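Local coordinates for mandelate racemase/muconate lactonizing protein (Alicyclobacillus acidocaldarius LAA1, PDB 3QLD) that belongs to the enolase superfamily, pairing an N-terminal domain of the mandelate racemase/muconate lactonizing type with a TIM-barrel-like C-terminal domain, at residues 125-128 and 129-133; 310-313 and 314-317. One frame throughout, in Å; residues are numbered along the deposited sequence.

Interaction 1 (125-128 and 129-133)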
loop_
_atom_site.group_PDB
_atom_site.type_symbol
_atom_site.label_atom_id
_atom_site.label_comp_id
_atom_site.label_asym_id
_atom_site.label_seq_id
_atom_site.Cartn_x
_atom_site.Cartn_y
_atom_site.Cartn_z
ATOM N N GLN A 125 -11.493 6.741 -32.340
ATOM C CA GLN A 125 -12.708 6.121 -31.813
ATOM C C GLN A 125 -13.026 6.688 -30.444
ATOM O O GLN A 125 -12.104 6.909 -29.661
ATOM C CB GLN A 125 -12.482 4.619 -31.689
ATOM C CG GLN A 125 -12.314 3.935 -33.040
ATOM C CD GLN A 125 -12.665 2.459 -33.001
ATOM O OE1 GLN A 125 -12.432 1.779 -32.002
ATOM N NE2 GLN A 125 -13.241 1.959 -34.091
ATOM N N PRO A 126 -14.314 6.975 -30.165
ATOM C CA PRO A 126 -14.696 7.376 -28.827
ATOM C C PRO A 126 -14.141 6.406 -27.756
ATOM O O PRO A 126 -14.323 5.176 -27.844
ATOM C CB PRO A 126 -16.225 7.332 -28.870
ATOM C CG PRO A 126 -16.566 7.774 -30.334
ATOM C CD PRO A 126 -15.399 7.197 -31.158
ATOM N N LEU A 127 -13.421 6.959 -26.780
ATOM C CA LEU A 127 -12.883 6.151 -25.663
ATOM C C LEU A 127 -13.977 5.381 -24.944
ATOM O O LEU A 127 -13.812 4.203 -24.679
ATOM C CB LEU A 127 -12.062 7.016 -24.672
ATOM C CG LEU A 127 -11.477 6.250 -23.452
ATOM C CD1 LEU A 127 -10.581 5.046 -23.859
ATOM C CD2 LEU A 127 -10.646 7.211 -22.656
ATOM N N VAL A 128 -15.118 6.019 -24.674
ATOM C CA VAL A 128 -16.220 5.304 -24.010
ATOM C C VAL A 128 -16.786 3.989 -24.708
ATOM O O VAL A 128 -16.981 2.936 -24.062
ATOM C CB VAL A 128 -17.327 6.269 -23.577
ATOM C CG1 VAL A 128 -18.101 6.807 -24.804
ATOM C CG2 VAL A 128 -18.289 5.565 -22.613
ATOM N N GLY A 129 -16.958 4.037 -26.034
ATOM C CA GLY A 129 -17.360 2.858 -26.821
ATOM C C GLY A 129 -16.256 1.823 -26.796
ATOM O O GLY A 129 -16.497 0.590 -26.869
ATOM N N LEU A 130 -15.028 2.306 -26.689
ATOM C CA LEU A 130 -13.896 1.395 -26.664
ATOM C C LEU A 130 -13.933 0.509 -25.425
ATOM O O LEU A 130 -13.566 -0.664 -25.492
ATOM C CB LEU A 130 -12.583 2.169 -26.744
ATOM C CG LEU A 130 -12.125 2.618 -28.131
ATOM C CD1 LEU A 130 -10.644 2.663 -28.093
ATOM C CD2 LEU A 130 -12.567 1.663 -29.250
ATOM N N LEU A 131 -14.380 1.093 -24.308
ATOM C CA LEU A 131 -14.555 0.399 -23.025
ATOM C C LEU A 131 -15.948 -0.208 -22.799
ATOM O O LEU A 131 -16.198 -0.767 -21.733
ATOM C CB LEU A 131 -14.253 1.351 -21.861
ATOM C CG LEU A 131 -12.830 1.938 -21.917
ATOM C CD1 LEU A 131 -12.777 3.269 -21.205
ATOM C CD2 LEU A 131 -11.849 0.959 -21.374
ATOM N N GLY A 132 -16.864 -0.092 -23.766
ATOM C CA GLY A 132 -18.202 -0.699 -23.593
ATOM C C GLY A 132 -19.177 0.117 -22.740
ATOM O O GLY A 132 -20.105 -0.408 -22.111
ATOM N N GLY A 133 -18.975 1.423 -22.708
ATOM C CA GLY A 133 -19.836 2.278 -21.903
ATOM C C GLY A 133 -20.989 2.737 -22.751
ATOM O O GLY A 133 -20.778 3.431 -23.766
#

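Interaction 2 (310-313 and 314-317)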
loop_
_atom_site.group_PDB
_atom_site.type_symbol
_atom_site.label_atom_id
_atom_site.label_comp_id
_atom_site.label_asym_id
_atom_site.label_seq_id
_atom_site.Cartn_x
_atom_site.Cartn_y
_atom_site.Cartn_z
ATOM N N LEU A 310 -16.018 10.345 -15.688
ATOM C CA LEU A 310 -17.342 10.267 -16.377
ATOM C C LEU A 310 -17.455 9.176 -17.452
ATOM O O LEU A 310 -18.480 8.562 -17.567
ATOM C CB LEU A 310 -17.718 11.635 -16.912
ATOM C CG LEU A 310 -17.832 12.745 -15.850
ATOM C CD1 LEU A 310 -17.548 14.171 -16.406
ATOM C CD2 LEU A 310 -19.189 12.816 -15.103
ATOM N N ILE A 311 -16.408 8.906 -18.223
ATOM C CA ILE A 311 -16.402 7.774 -19.138
ATOM C C ILE A 311 -16.574 6.422 -18.413
ATOM O O ILE A 311 -17.362 5.613 -18.815
ATOM C CB ILE A 311 -15.158 7.815 -20.016
ATOM C CG1 ILE A 311 -15.285 9.014 -20.982
ATOM C CG2 ILE A 311 -14.863 6.465 -20.664
ATOM C CD1 ILE A 311 -14.022 9.428 -21.668
ATOM N N ALA A 312 -15.822 6.165 -17.344
ATOM C CA ALA A 312 -16.113 4.974 -16.522
ATOM C C ALA A 312 -17.588 4.960 -15.975
ATOM O O ALA A 312 -18.229 3.899 -15.868
ATOM C CB ALA A 312 -15.113 4.897 -15.358
ATOM N N ALA A 313 -18.113 6.102 -15.588
ATOM C CA ALA A 313 -19.495 6.134 -15.067
ATOM C C ALA A 313 -20.579 5.781 -16.087
ATOM O O ALA A 313 -21.725 5.574 -15.702
ATOM C CB ALA A 313 -19.786 7.440 -14.499
ATOM N N ALA A 314 -20.188 5.697 -17.351
ATOM C CA ALA A 314 -21.043 5.231 -18.451
ATOM C C ALA A 314 -21.204 3.685 -18.486
ATOM O O ALA A 314 -22.050 3.124 -19.214
ATOM C CB ALA A 314 -20.442 5.716 -19.762
ATOM N N LEU A 315 -20.407 2.970 -17.704
ATOM C CA LEU A 315 -20.412 1.520 -17.801
ATOM C C LEU A 315 -21.716 0.919 -17.229
ATOM O O LEU A 315 -22.386 1.555 -16.391
ATOM C CB LEU A 315 -19.144 0.896 -17.196
ATOM C CG LEU A 315 -17.854 1.391 -17.857
ATOM C CD1 LEU A 315 -16.679 1.196 -16.867
ATOM C CD2 LEU A 315 -17.555 0.685 -19.249
ATOM N N PRO A 316 -22.115 -0.282 -17.732
ATOM C CA PRO A 316 -23.468 -0.738 -17.436
ATOM C C PRO A 316 -23.817 -0.862 -15.959
ATOM O O PRO A 316 -24.901 -0.427 -15.593
ATOM C CB PRO A 316 -23.557 -2.113 -18.131
ATOM C CG PRO A 316 -22.641 -2.039 -19.245
ATOM C CD PRO A 316 -21.457 -1.187 -18.703
ATOM N N LEU A 317 -22.923 -1.408 -15.119
ATOM C CA LEU A 317 -23.265 -1.601 -13.685
ATOM C C LEU A 317 -23.245 -0.340 -12.825
ATOM O O LEU A 317 -23.628 -0.363 -11.624
ATOM C CB LEU A 317 -22.419 -2.709 -13.048
ATOM C CG LEU A 317 -22.741 -3.140 -11.592
ATOM C CD1 LEU A 317 -23.857 -4.230 -11.484
ATOM C CD2 LEU A 317 -21.494 -3.676 -10.953
#

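Interaction 1 (125-128 and 129-133)
L127 and L131 touch one turn apart on the short helix 127-130, and their side chains pass obliquely. The contact is made branch to branch, with CD1 of L127 3.9 Å from CD1 of L131. L127 reaches it with CG anti to the backbone N (chi1 179°), a torsion that swings the chain beside its own carbonyl and up toward the next turn. Both leucines carry on into the interior, where W116 of helix 105-123 and F277 of helix 277-289 pack against them. At the more open start of the turn, the CB of Q125 lies 3.8 Å from L130 CD2, but the position of the amide end of Q125 is doubtful. V128 turns its CG2 toward the chain as it comes back, 3.7 Å from the CA of G133.

Backbone bonds set this spacing. P126 sits at the N-cap, and its O accepts L130 N at 3.2 Å, the first helical bond. In the next, L131 N approaches L127 O nearly along the direction of its C=O, also at 3.2 Å, though the bond is bent at the hydrogen. The turn then closes in a Schellman motif: G132 takes a positive phi of 80°, and two bonds run back into the last turn, G133 N to V128 O at 2.8 Å and, inside it, G132 N to G129 O at 3.2 Å. The outer bond is close to linear at the hydrogen (167°), although the nitrogen stands above the carbonyl plane. V128 O also receives a weak bond from L131 N. Outside the segment, a backbone bond between L127 and C353 and the seating of V128 against V350 and Q352 join this one-turn helix to the loop after strand 347-349.

Interaction 2 (310-313 and 314-317)
L315 folds back over A312, and most of what it touches there is the carbonyl. Its CG lies 3.2 Å from A312 O, and its CD1 reaches 3.8 Å from A312 CA, while the methyl-to-methyl approach to A312 CB is looser. The first torsion puts CG beside the backbone N (chi1 -59°), the side of L315 that faces A312. Beyond A312 the leucine packs on L281 and L284 of helix 277-289. A314 CB sits 3.2 Å from I311 O.

The hydrogen bonds come from the same two residues. L315 N donates to A312 O at 3.0 Å, fairly straight at the hydrogen (163°). A314 N is shared: it binds I311 O at 3.2 Å and, weakly, L310 O. In both three-residue bonds the nitrogen stands well above the carbonyl plane, by 65° for A314 on I311. After L315 the backbone extends into P316. The four-residue bond weakens as three-residue bonds take over, which is how many helices run out; here it comes at the C-terminal end region of helix 303-313, which follows strand 293-296 in the TIM-barrel-like domain of the enolase superfamily.

Interaction 1 is partly buried, with Q125, P126, G129 and G132 exposed, whereas every touching residue of interaction 2 is buried. Their centres lie 10 Å apart, and they meet directly: V128 CG2 packs 3.6 Å from A314 CB, and I311 CG2 lies against V128 CA. L131 and L315 also share L281 of helix 277-289. The two contacts therefore bring the short helix 127-130 of the N-terminal region against helix 303-313 of the barrel region. Each lies where a helix runs out, but differently. Residues 125-133 spend glycines on a Schellman reversal near the surface; residues 310-317, with alanines and leucines, shift to three-residue bonds and leave the helix through an extended L315.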